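Local coordinates for penaeus monodon metallodensovirus major capsid protein (Penaeus monodon metallodensovirus, PDB 6WH7) that builds the shell of a shrimp densovirus as its major capsid protein, sixty copies to a particle, each copy probably folded as a parvovirus-type jelly roll, at residues T176-S181 with S339-I344; E79-P84 with D187-T192; N86-Y91 with S232-A237; D244-V249 with Y330-S335. One frame throughout, in Å; residues are numbered along the deposited sequence.

Contact 1 of 4, residues T176-S181 with S339-I344; sequences TVWPVS and SKINNI
The indole of W178 meets I341 at its edge, where CG2 lies near the ring plane 3.9 Å from CE3. Further along the benzo side, I344 comes in obliquely, its CG1 3.6 Å from W178 CZ3, while the ring of Y188, outside both segments, stacks on the indole. W178 CG stands beside the backbone N (chi1 -71°), and from there the ring reaches along 339-344 to both isoleucines. The two chains are held by backbone bonds: I341 N donates to W178 O at 2.6 Å in a nearly straight bond (171°), and V180 N donates to S339 O at 2.6 Å. P179 and K340 between them form an antiparallel, non-hydrogen-bonded pair. On the face of P179 and K340, the methylenes of K340 run across V177 at about a right angle, with CD 3.4 Å from V177 CG2, before the lysine end leads away. The contact thus fastens the end of strand 169-179 to the start of strand 340-345, which is the middle strand of a three-stranded antiparallel sheet completed by 335-337. W178 and I344 also pack on V82 of strand 79-83, tying this small sheet to the larger one beside it.

Contact 2 of 4, residues E79-P84 with D187-T192; sequences EMIVIP and DYVAST
A bend at the last side-chain torsion of M80 (chi3 90°) swings CE over to T192, where it lies 3.5 Å from CG2 with the two side chains crossing at about a right angle. One residue on, I81 is turned at chi2 (-64°), which brings CD1 back toward the partner strand and to 3.4 Å from V189 CG1. These groups extend from a short antiparallel pairing whose strands run 141° apart. M80 and A190 make its hydrogen-bonded pair, with M80 N to A190 O and A190 N to M80 O both at 2.8 Å; I81 and V189 make the non-hydrogen-bonded pair next to it. The pairing goes on to V82 N, which donates to Y188 O at 2.7 Å. On the face of M80 and A190, V82 CG2 packs on A190 CB at 3.7 Å. At the far end P84 crosses the Y188 ring at about a right angle, CG 3.9 Å from CE2. E79 sends its carboxylate elsewhere: OE1 forms a salt bridge with K173 and OE2 accepts from T76 N, while Y188 OH bonds to P179 O. Strand 189-191 thereby forms one edge of a five-stranded sheet, beside 79-83; the other four strands are consistent with the CHEF sheet of a viral jelly roll. Across the contact the polar work is done by backbone amides and carbonyls, whereas the side chains meet through apolar groups; the buried carboxylate and phenol find their partners outside, and K173 would tend to stabilise a charged E79.

Contact 3 of 4, residues N86-Y91 with S232-A237; sequences NVMRFY and SDYGNA
One hydrogen bond joins the backbones: M88 N, at the start of helix 88-92, donates to A237 O at 3.0 Å, lying in the carbonyl plane with an angle of 157° at the hydrogen. The loop therefore supplies an acceptor for an amide of the first helical turn. Apolar contact centres on the Y234 ring. The carbonyl carbon of M88 sits over one of its faces, M88 CB lies 3.6 Å from CD1, and R89 approaches obliquely with CA 3.5 Å from Y234 CE1. A third kind of contact involves the guanidinium of R89. With CG anti to the backbone N (chi1 -173°), the chain leaves the helix beside N236, pointing the same way, and N236 CB comes in at the edge of the guanidinium, 3.3 Å from NH2. The charged and phenolic ends share a partner just beyond the segment: E93 forms a salt bridge with R89 NH1 and accepts a hydrogen bond from Y234 OH. Around this joint, Y110 sets its ring edge-to-face with Y234, and M88 reaches I297 of strand 287-302 and P121 of strand 118-135, so the helix rests against the sheet containing those two strands and the 232-237 loop packs on the helix.

Contact 4 of 4, residues D244-V249 with Y330-S335; sequences DSMNAV and YGSLVS
G331 and V249 mark the close part of this contact, their CA atoms only 4.2 Å apart. Having no side chain, the glycine lets the two backbones meet directly: its CA makes CH...O contacts with N247 O at 3.3 Å and V249 O at 3.4 Å, carbonyls from two points of the same loop. A single backbone bridge relates V249 to Y330. Next to it, the side chains of S332 and M246 face each other. The serine hydroxyl lies between the backbone N and carbonyl carbon (chi1 65°), which sets OG alongside M246 CB and 3.5 Å from SD, before the methionine chain bends off and leads away from the serine. Beyond this pair the contact opens out. The two loops part toward D244 and S335: D244 packs on L325 of a neighbouring subunit, and L333 lies on the exposed side of its own loop. N247 and V249 also pack on H368 and D367 of that neighbouring subunit, so the 244-249 loop is pressed between its own chain and another. No clear hydrogen bond spans the two segments, which meet mainly through backbone CH...O contacts and van der Waals packing. Across them the interaction is therefore mostly undirected, and the clear hydrogen bonds of these loops go to partners outside, as from A248 N to N242 OD1 and between the backbones of S332 and Y238.

The four contacts form a chain of neighbours on one protein fold. Contacts 1 and 2, centres about 11 Å apart, join where W178 and Y188 meet, linking the three-stranded sheet to strands 79-83 and 189-191. Contact 3 lies about 14 Å from contact 1, centre to centre, and its helix 88-92 comes right after strand 79-83 of contact 2. Contact 4, about 11 Å from contact 3 centre to centre, is joined to it by N236 O and V334 N, and to contact 1 by N342 N and S335 O. Contacts 1, 2 and 3 interleave along the chain, while contact 4 nests within contact 1. Strands and loops far apart in sequence thus meet at and beside the probable jelly-roll sheets; only contact 4 touches a neighbouring subunit.

Contact 1 of 4, residues T176-S181 with S339-I344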
# COMPACT_ATOMS: atom_id res chain seq x y z
N THR A 176 28.26 -96.81 -55.04
CA THR A 176 27.74 -96.51 -53.72
C THR A 176 26.25 -96.83 -53.65
O THR A 176 25.54 -96.78 -54.65
CB THR A 176 27.98 -95.03 -53.40
OG1 THR A 176 29.38 -94.76 -53.40
CG2 THR A 176 27.41 -94.65 -52.05
N VAL A 177 25.79 -97.18 -52.45
CA VAL A 177 24.38 -97.30 -52.18
C VAL A 177 24.10 -96.59 -50.86
O VAL A 177 25.01 -96.25 -50.11
CB VAL A 177 23.91 -98.77 -52.13
CG1 VAL A 177 24.36 -99.44 -50.85
CG2 VAL A 177 22.43 -98.87 -52.35
N TRP A 178 22.82 -96.34 -50.59
CA TRP A 178 22.37 -95.54 -49.45
C TRP A 178 21.53 -96.40 -48.51
O TRP A 178 20.30 -96.39 -48.60
CB TRP A 178 21.57 -94.33 -49.91
CG TRP A 178 22.38 -93.29 -50.56
CD1 TRP A 178 23.73 -93.26 -50.69
CD2 TRP A 178 21.90 -92.09 -51.17
NE1 TRP A 178 24.13 -92.13 -51.34
CE2 TRP A 178 23.02 -91.39 -51.65
CE3 TRP A 178 20.64 -91.55 -51.37
CZ2 TRP A 178 22.91 -90.18 -52.30
CZ3 TRP A 178 20.53 -90.35 -52.02
CH2 TRP A 178 21.66 -89.67 -52.47
N PRO A 179 22.16 -97.15 -47.62
CA PRO A 179 21.39 -97.94 -46.66
C PRO A 179 20.55 -97.04 -45.77
O PRO A 179 21.00 -96.00 -45.31
CB PRO A 179 22.48 -98.66 -45.85
CG PRO A 179 23.64 -98.69 -46.75
CD PRO A 179 23.60 -97.40 -47.48
N VAL A 180 19.30 -97.46 -45.54
CA VAL A 180 18.44 -96.65 -44.70
C VAL A 180 18.84 -96.80 -43.25
O VAL A 180 18.51 -95.95 -42.42
CB VAL A 180 16.96 -97.03 -44.91
CG1 VAL A 180 16.62 -98.30 -44.16
CG2 VAL A 180 16.07 -95.91 -44.52
N SER A 181 19.57 -97.87 -42.92
CA SER A 181 20.08 -98.09 -41.57
C SER A 181 21.31 -97.27 -41.28
O SER A 181 21.75 -97.22 -40.12
CB SER A 181 20.39 -99.57 -41.37
OG SER A 181 21.45 -99.97 -42.23
N SER A 339 16.52 -102.25 -48.09
CA SER A 339 16.80 -101.26 -47.07
C SER A 339 17.48 -100.02 -47.63
O SER A 339 17.94 -99.18 -46.86
CB SER A 339 17.68 -101.88 -45.98
OG SER A 339 18.07 -100.91 -45.02
N LYS A 340 17.58 -99.90 -48.95
CA LYS A 340 18.48 -98.95 -49.59
C LYS A 340 17.69 -97.83 -50.23
O LYS A 340 16.72 -98.09 -50.95
CB LYS A 340 19.34 -99.69 -50.61
CG LYS A 340 20.22 -100.72 -49.94
CD LYS A 340 20.98 -101.58 -50.91
CE LYS A 340 21.96 -102.48 -50.17
NZ LYS A 340 21.25 -103.57 -49.44
N ILE A 341 18.10 -96.60 -49.97
CA ILE A 341 17.43 -95.42 -50.53
C ILE A 341 17.83 -95.28 -51.99
O ILE A 341 19.01 -95.23 -52.32
CB ILE A 341 17.80 -94.16 -49.74
CG1 ILE A 341 17.35 -94.28 -48.29
CG2 ILE A 341 17.14 -92.96 -50.36
CD1 ILE A 341 17.83 -93.17 -47.43
N ASN A 342 16.83 -95.22 -52.87
CA ASN A 342 17.10 -95.12 -54.30
C ASN A 342 17.52 -93.72 -54.69
O ASN A 342 18.49 -93.53 -55.44
CB ASN A 342 15.86 -95.53 -55.08
CG ASN A 342 15.57 -96.99 -54.95
OD1 ASN A 342 16.47 -97.79 -54.69
ND2 ASN A 342 14.31 -97.37 -55.11
N ASN A 343 16.81 -92.72 -54.19
CA ASN A 343 17.14 -91.33 -54.45
C ASN A 343 16.50 -90.50 -53.35
O ASN A 343 15.61 -90.96 -52.64
CB ASN A 343 16.68 -90.89 -55.84
CG ASN A 343 15.19 -91.06 -56.06
OD1 ASN A 343 14.38 -90.77 -55.20
ND2 ASN A 343 14.84 -91.59 -57.22
N ILE A 344 16.99 -89.27 -53.20
CA ILE A 344 16.42 -88.32 -52.26
C ILE A 344 15.97 -87.10 -53.04
O ILE A 344 16.76 -86.49 -53.76
CB ILE A 344 17.42 -87.94 -51.15
CG1 ILE A 344 17.69 -89.15 -50.25
CG2 ILE A 344 16.86 -86.82 -50.32
CD1 ILE A 344 18.78 -88.92 -49.26

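Contact 2 of 4, residues E79-P84 with D187-T192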
# COMPACT_ATOMS: atom_id res chain seq x y z
N GLU A 79 32.13 -85.06 -55.32
CA GLU A 79 31.05 -85.69 -54.60
C GLU A 79 30.70 -84.90 -53.33
O GLU A 79 31.51 -84.15 -52.80
CB GLU A 79 31.42 -87.13 -54.28
CG GLU A 79 32.67 -87.26 -53.46
CD GLU A 79 33.17 -88.68 -53.37
OE1 GLU A 79 32.42 -89.61 -53.72
OE2 GLU A 79 34.32 -88.88 -52.94
N MET A 80 29.46 -85.07 -52.88
CA MET A 80 28.96 -84.35 -51.71
C MET A 80 28.20 -85.32 -50.82
O MET A 80 27.70 -86.35 -51.27
CB MET A 80 28.03 -83.21 -52.12
CG MET A 80 26.68 -83.70 -52.56
SD MET A 80 25.73 -82.52 -53.50
CE MET A 80 26.29 -82.95 -55.13
N ILE A 81 28.13 -84.98 -49.54
CA ILE A 81 27.29 -85.71 -48.59
C ILE A 81 25.89 -85.13 -48.64
O ILE A 81 25.71 -83.91 -48.56
CB ILE A 81 27.86 -85.63 -47.16
CG1 ILE A 81 29.19 -86.35 -47.07
CG2 ILE A 81 26.89 -86.23 -46.18
CD1 ILE A 81 29.07 -87.80 -47.32
N VAL A 82 24.90 -85.99 -48.77
CA VAL A 82 23.51 -85.59 -48.85
C VAL A 82 22.92 -85.73 -47.45
O VAL A 82 22.87 -86.83 -46.90
CB VAL A 82 22.74 -86.45 -49.86
CG1 VAL A 82 21.30 -86.03 -49.92
CG2 VAL A 82 23.40 -86.36 -51.21
N ILE A 83 22.48 -84.62 -46.88
CA ILE A 83 21.91 -84.66 -45.54
C ILE A 83 20.46 -85.07 -45.69
O ILE A 83 19.65 -84.28 -46.18
CB ILE A 83 22.03 -83.31 -44.82
CG1 ILE A 83 23.44 -82.75 -44.94
CG2 ILE A 83 21.66 -83.45 -43.37
CD1 ILE A 83 24.48 -83.65 -44.44
N PRO A 84 20.07 -86.27 -45.28
CA PRO A 84 18.68 -86.71 -45.44
C PRO A 84 17.78 -86.06 -44.40
O PRO A 84 17.01 -86.73 -43.71
CB PRO A 84 18.78 -88.22 -45.25
CG PRO A 84 19.90 -88.38 -44.32
CD PRO A 84 20.88 -87.29 -44.60
N ASP A 187 26.62 -90.67 -44.51
CA ASP A 187 27.44 -91.32 -45.51
C ASP A 187 26.87 -91.25 -46.91
O ASP A 187 27.48 -91.82 -47.82
CB ASP A 187 27.70 -92.77 -45.12
CG ASP A 187 26.44 -93.54 -44.89
OD1 ASP A 187 25.37 -92.91 -44.84
OD2 ASP A 187 26.51 -94.78 -44.79
N TYR A 188 25.72 -90.62 -47.12
CA TYR A 188 25.11 -90.69 -48.44
C TYR A 188 25.86 -89.73 -49.34
O TYR A 188 25.79 -88.52 -49.17
CB TYR A 188 23.63 -90.33 -48.38
CG TYR A 188 22.78 -91.23 -47.54
CD1 TYR A 188 23.11 -92.56 -47.35
CD2 TYR A 188 21.60 -90.78 -46.99
CE1 TYR A 188 22.33 -93.38 -46.60
CE2 TYR A 188 20.80 -91.60 -46.24
CZ TYR A 188 21.17 -92.90 -46.05
OH TYR A 188 20.37 -93.73 -45.31
N VAL A 189 26.54 -90.27 -50.35
CA VAL A 189 27.40 -89.50 -51.22
C VAL A 189 26.76 -89.43 -52.59
O VAL A 189 26.32 -90.45 -53.13
CB VAL A 189 28.83 -90.08 -51.29
CG1 VAL A 189 29.52 -89.95 -49.98
CG2 VAL A 189 28.78 -91.52 -51.65
N ALA A 190 26.69 -88.24 -53.14
CA ALA A 190 26.22 -88.02 -54.49
C ALA A 190 27.32 -87.33 -55.27
O ALA A 190 27.96 -86.40 -54.78
CB ALA A 190 24.97 -87.17 -54.51
N SER A 191 27.55 -87.80 -56.49
CA SER A 191 28.51 -87.17 -57.39
C SER A 191 27.71 -86.37 -58.41
O SER A 191 27.05 -86.94 -59.27
CB SER A 191 29.38 -88.22 -58.07
OG SER A 191 30.31 -87.61 -58.95
N THR A 192 27.78 -85.05 -58.30
CA THR A 192 27.12 -84.19 -59.27
C THR A 192 27.98 -84.07 -60.52
O THR A 192 29.14 -83.65 -60.45
CB THR A 192 26.82 -82.83 -58.65
OG1 THR A 192 26.19 -81.98 -59.62
CG2 THR A 192 28.07 -82.19 -58.07

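Contact 3 of 4, residues N86-Y91 with S232-A237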
# COMPACT_ATOMS: atom_id res chain seq x y z
N ASN A 86 15.32 -84.13 -44.73
CA ASN A 86 13.92 -84.04 -45.10
C ASN A 86 13.17 -85.34 -44.89
O ASN A 86 11.99 -85.42 -45.23
CB ASN A 86 13.76 -83.55 -46.54
CG ASN A 86 14.48 -84.40 -47.54
OD1 ASN A 86 15.37 -85.16 -47.19
ND2 ASN A 86 14.08 -84.30 -48.79
N VAL A 87 13.82 -86.35 -44.33
CA VAL A 87 13.21 -87.65 -44.09
C VAL A 87 12.79 -87.72 -42.63
O VAL A 87 13.55 -87.35 -41.74
CB VAL A 87 14.20 -88.77 -44.44
CG1 VAL A 87 13.57 -90.12 -44.23
CG2 VAL A 87 14.69 -88.61 -45.85
N MET A 88 11.56 -88.17 -42.39
CA MET A 88 11.09 -88.36 -41.02
C MET A 88 11.98 -89.33 -40.27
O MET A 88 12.29 -89.11 -39.09
CB MET A 88 9.65 -88.86 -41.02
CG MET A 88 8.61 -87.84 -41.41
SD MET A 88 8.46 -86.51 -40.23
CE MET A 88 7.78 -87.41 -38.84
N ARG A 89 12.41 -90.40 -40.93
CA ARG A 89 13.22 -91.42 -40.30
C ARG A 89 14.54 -90.88 -39.77
O ARG A 89 15.15 -91.48 -38.89
CB ARG A 89 13.48 -92.53 -41.31
CG ARG A 89 14.17 -93.72 -40.77
CD ARG A 89 14.40 -94.69 -41.88
NE ARG A 89 13.15 -95.19 -42.43
CZ ARG A 89 12.52 -96.26 -41.97
NH1 ARG A 89 13.04 -96.94 -40.96
NH2 ARG A 89 11.39 -96.66 -42.52
N PHE A 90 14.97 -89.73 -40.28
CA PHE A 90 16.24 -89.14 -39.87
C PHE A 90 16.18 -88.65 -38.44
O PHE A 90 17.13 -88.83 -37.67
CB PHE A 90 16.57 -88.02 -40.85
CG PHE A 90 17.84 -87.28 -40.55
CD1 PHE A 90 19.06 -87.84 -40.84
CD2 PHE A 90 17.81 -85.99 -40.07
CE1 PHE A 90 20.22 -87.16 -40.60
CE2 PHE A 90 18.96 -85.31 -39.83
CZ PHE A 90 20.16 -85.89 -40.10
N TYR A 91 15.08 -88.01 -38.06
CA TYR A 91 14.96 -87.38 -36.76
C TYR A 91 14.50 -88.31 -35.64
O TYR A 91 15.04 -88.27 -34.54
CB TYR A 91 14.00 -86.21 -36.88
CG TYR A 91 14.50 -85.18 -37.83
CD1 TYR A 91 15.32 -84.16 -37.40
CD2 TYR A 91 14.17 -85.23 -39.17
CE1 TYR A 91 15.78 -83.22 -38.26
CE2 TYR A 91 14.63 -84.30 -40.04
CZ TYR A 91 15.43 -83.29 -39.58
OH TYR A 91 15.90 -82.34 -40.44
N SER A 232 -1.01 -92.61 -38.34
CA SER A 232 -0.23 -93.81 -38.57
C SER A 232 1.25 -93.48 -38.47
O SER A 232 1.63 -92.34 -38.20
CB SER A 232 -0.56 -94.42 -39.93
OG SER A 232 0.22 -95.58 -40.17
N ASP A 233 2.09 -94.49 -38.68
CA ASP A 233 3.52 -94.27 -38.63
C ASP A 233 4.02 -93.63 -39.91
O ASP A 233 3.41 -93.78 -40.98
CB ASP A 233 4.27 -95.58 -38.37
CG ASP A 233 4.03 -96.61 -39.45
OD1 ASP A 233 3.16 -96.40 -40.31
OD2 ASP A 233 4.73 -97.65 -39.43
N TYR A 234 5.13 -92.90 -39.81
CA TYR A 234 5.65 -92.21 -40.98
C TYR A 234 6.13 -93.20 -42.03
O TYR A 234 5.82 -93.06 -43.21
CB TYR A 234 6.75 -91.23 -40.58
CG TYR A 234 7.91 -91.83 -39.84
CD1 TYR A 234 9.01 -92.33 -40.52
CD2 TYR A 234 7.92 -91.88 -38.47
CE1 TYR A 234 10.06 -92.87 -39.84
CE2 TYR A 234 8.96 -92.43 -37.79
CZ TYR A 234 10.03 -92.92 -38.47
OH TYR A 234 11.08 -93.46 -37.78
N GLY A 235 6.87 -94.23 -41.62
CA GLY A 235 7.16 -95.32 -42.54
C GLY A 235 7.98 -94.93 -43.75
O GLY A 235 7.48 -95.03 -44.87
N ASN A 236 9.19 -94.44 -43.52
CA ASN A 236 10.10 -93.92 -44.55
C ASN A 236 9.38 -92.95 -45.49
O ASN A 236 9.46 -93.02 -46.71
CB ASN A 236 10.85 -95.03 -45.31
CG ASN A 236 9.97 -95.95 -46.14
OD1 ASN A 236 9.02 -95.53 -46.79
ND2 ASN A 236 10.31 -97.23 -46.14
N ALA A 237 8.70 -91.99 -44.87
CA ALA A 237 8.14 -90.83 -45.53
C ALA A 237 9.05 -89.63 -45.32
O ALA A 237 9.74 -89.53 -44.30
CB ALA A 237 6.75 -90.52 -45.00

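Contact 4 of 4, residues D244-V249 with Y330-S335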
# COMPACT_ATOMS: atom_id res chain seq x y z
N ASP A 244 7.39 -79.44 -55.65
CA ASP A 244 7.33 -80.05 -56.96
C ASP A 244 7.45 -81.56 -56.88
O ASP A 244 6.94 -82.27 -57.75
CB ASP A 244 8.45 -79.50 -57.84
CG ASP A 244 9.81 -79.65 -57.19
OD1 ASP A 244 9.86 -79.87 -55.96
OD2 ASP A 244 10.83 -79.61 -57.90
N SER A 245 8.18 -82.06 -55.89
CA SER A 245 8.39 -83.49 -55.75
C SER A 245 7.26 -84.17 -55.01
O SER A 245 6.94 -85.33 -55.29
CB SER A 245 9.71 -83.74 -55.02
OG SER A 245 10.81 -83.22 -55.74
N MET A 246 6.63 -83.49 -54.06
CA MET A 246 5.87 -84.20 -53.06
C MET A 246 4.79 -83.31 -52.46
O MET A 246 4.86 -82.08 -52.52
CB MET A 246 6.80 -84.72 -51.98
CG MET A 246 7.50 -83.65 -51.19
SD MET A 246 8.84 -84.34 -50.21
CE MET A 246 10.19 -84.28 -51.37
N ASN A 247 3.77 -83.96 -51.89
CA ASN A 247 2.72 -83.27 -51.16
C ASN A 247 2.57 -83.89 -49.78
O ASN A 247 2.91 -85.04 -49.55
CB ASN A 247 1.39 -83.26 -51.94
CG ASN A 247 0.94 -84.63 -52.35
OD1 ASN A 247 1.20 -85.63 -51.68
ND2 ASN A 247 0.23 -84.70 -53.46
N ALA A 248 2.05 -83.08 -48.86
CA ALA A 248 2.08 -83.42 -47.44
C ALA A 248 1.02 -84.45 -47.06
O ALA A 248 1.26 -85.26 -46.16
CB ALA A 248 1.91 -82.17 -46.60
N VAL A 249 -0.14 -84.44 -47.70
CA VAL A 249 -1.21 -85.36 -47.35
C VAL A 249 -1.04 -86.63 -48.18
O VAL A 249 -0.73 -86.57 -49.37
CB VAL A 249 -2.60 -84.73 -47.57
CG1 VAL A 249 -2.71 -83.47 -46.78
CG2 VAL A 249 -2.85 -84.44 -49.01
N TYR A 330 0.67 -90.28 -44.18
CA TYR A 330 1.84 -89.50 -44.59
C TYR A 330 1.95 -89.40 -46.10
O TYR A 330 1.74 -90.38 -46.83
CB TYR A 330 3.11 -90.09 -43.99
CG TYR A 330 3.35 -89.65 -42.58
CD1 TYR A 330 4.07 -88.50 -42.32
CD2 TYR A 330 2.83 -90.35 -41.51
CE1 TYR A 330 4.30 -88.07 -41.04
CE2 TYR A 330 3.05 -89.92 -40.22
CZ TYR A 330 3.79 -88.78 -39.99
OH TYR A 330 4.02 -88.33 -38.72
N GLY A 331 2.29 -88.21 -46.56
CA GLY A 331 2.10 -87.83 -47.95
C GLY A 331 2.95 -88.52 -48.98
O GLY A 331 2.42 -89.16 -49.90
N SER A 332 4.25 -88.41 -48.86
CA SER A 332 5.15 -88.90 -49.88
C SER A 332 6.30 -89.62 -49.21
O SER A 332 6.77 -89.21 -48.15
CB SER A 332 5.69 -87.77 -50.74
OG SER A 332 6.48 -86.91 -49.96
N LEU A 333 6.73 -90.70 -49.84
CA LEU A 333 7.71 -91.59 -49.26
C LEU A 333 9.05 -91.39 -49.95
O LEU A 333 9.10 -91.08 -51.14
CB LEU A 333 7.27 -93.04 -49.42
CG LEU A 333 5.89 -93.38 -48.87
CD1 LEU A 333 5.59 -94.83 -49.11
CD2 LEU A 333 5.77 -93.02 -47.42
N VAL A 334 10.12 -91.55 -49.19
CA VAL A 334 11.42 -91.68 -49.83
C VAL A 334 11.42 -92.98 -50.63
O VAL A 334 10.76 -93.96 -50.26
CB VAL A 334 12.55 -91.66 -48.79
CG1 VAL A 334 12.47 -90.41 -47.98
CG2 VAL A 334 12.45 -92.84 -47.88
N SER A 335 12.12 -92.98 -51.74
CA SER A 335 12.14 -94.16 -52.59
C SER A 335 13.07 -95.19 -51.96
O SER A 335 14.28 -94.95 -51.85
CB SER A 335 12.58 -93.80 -54.00
OG SER A 335 12.60 -94.94 -54.83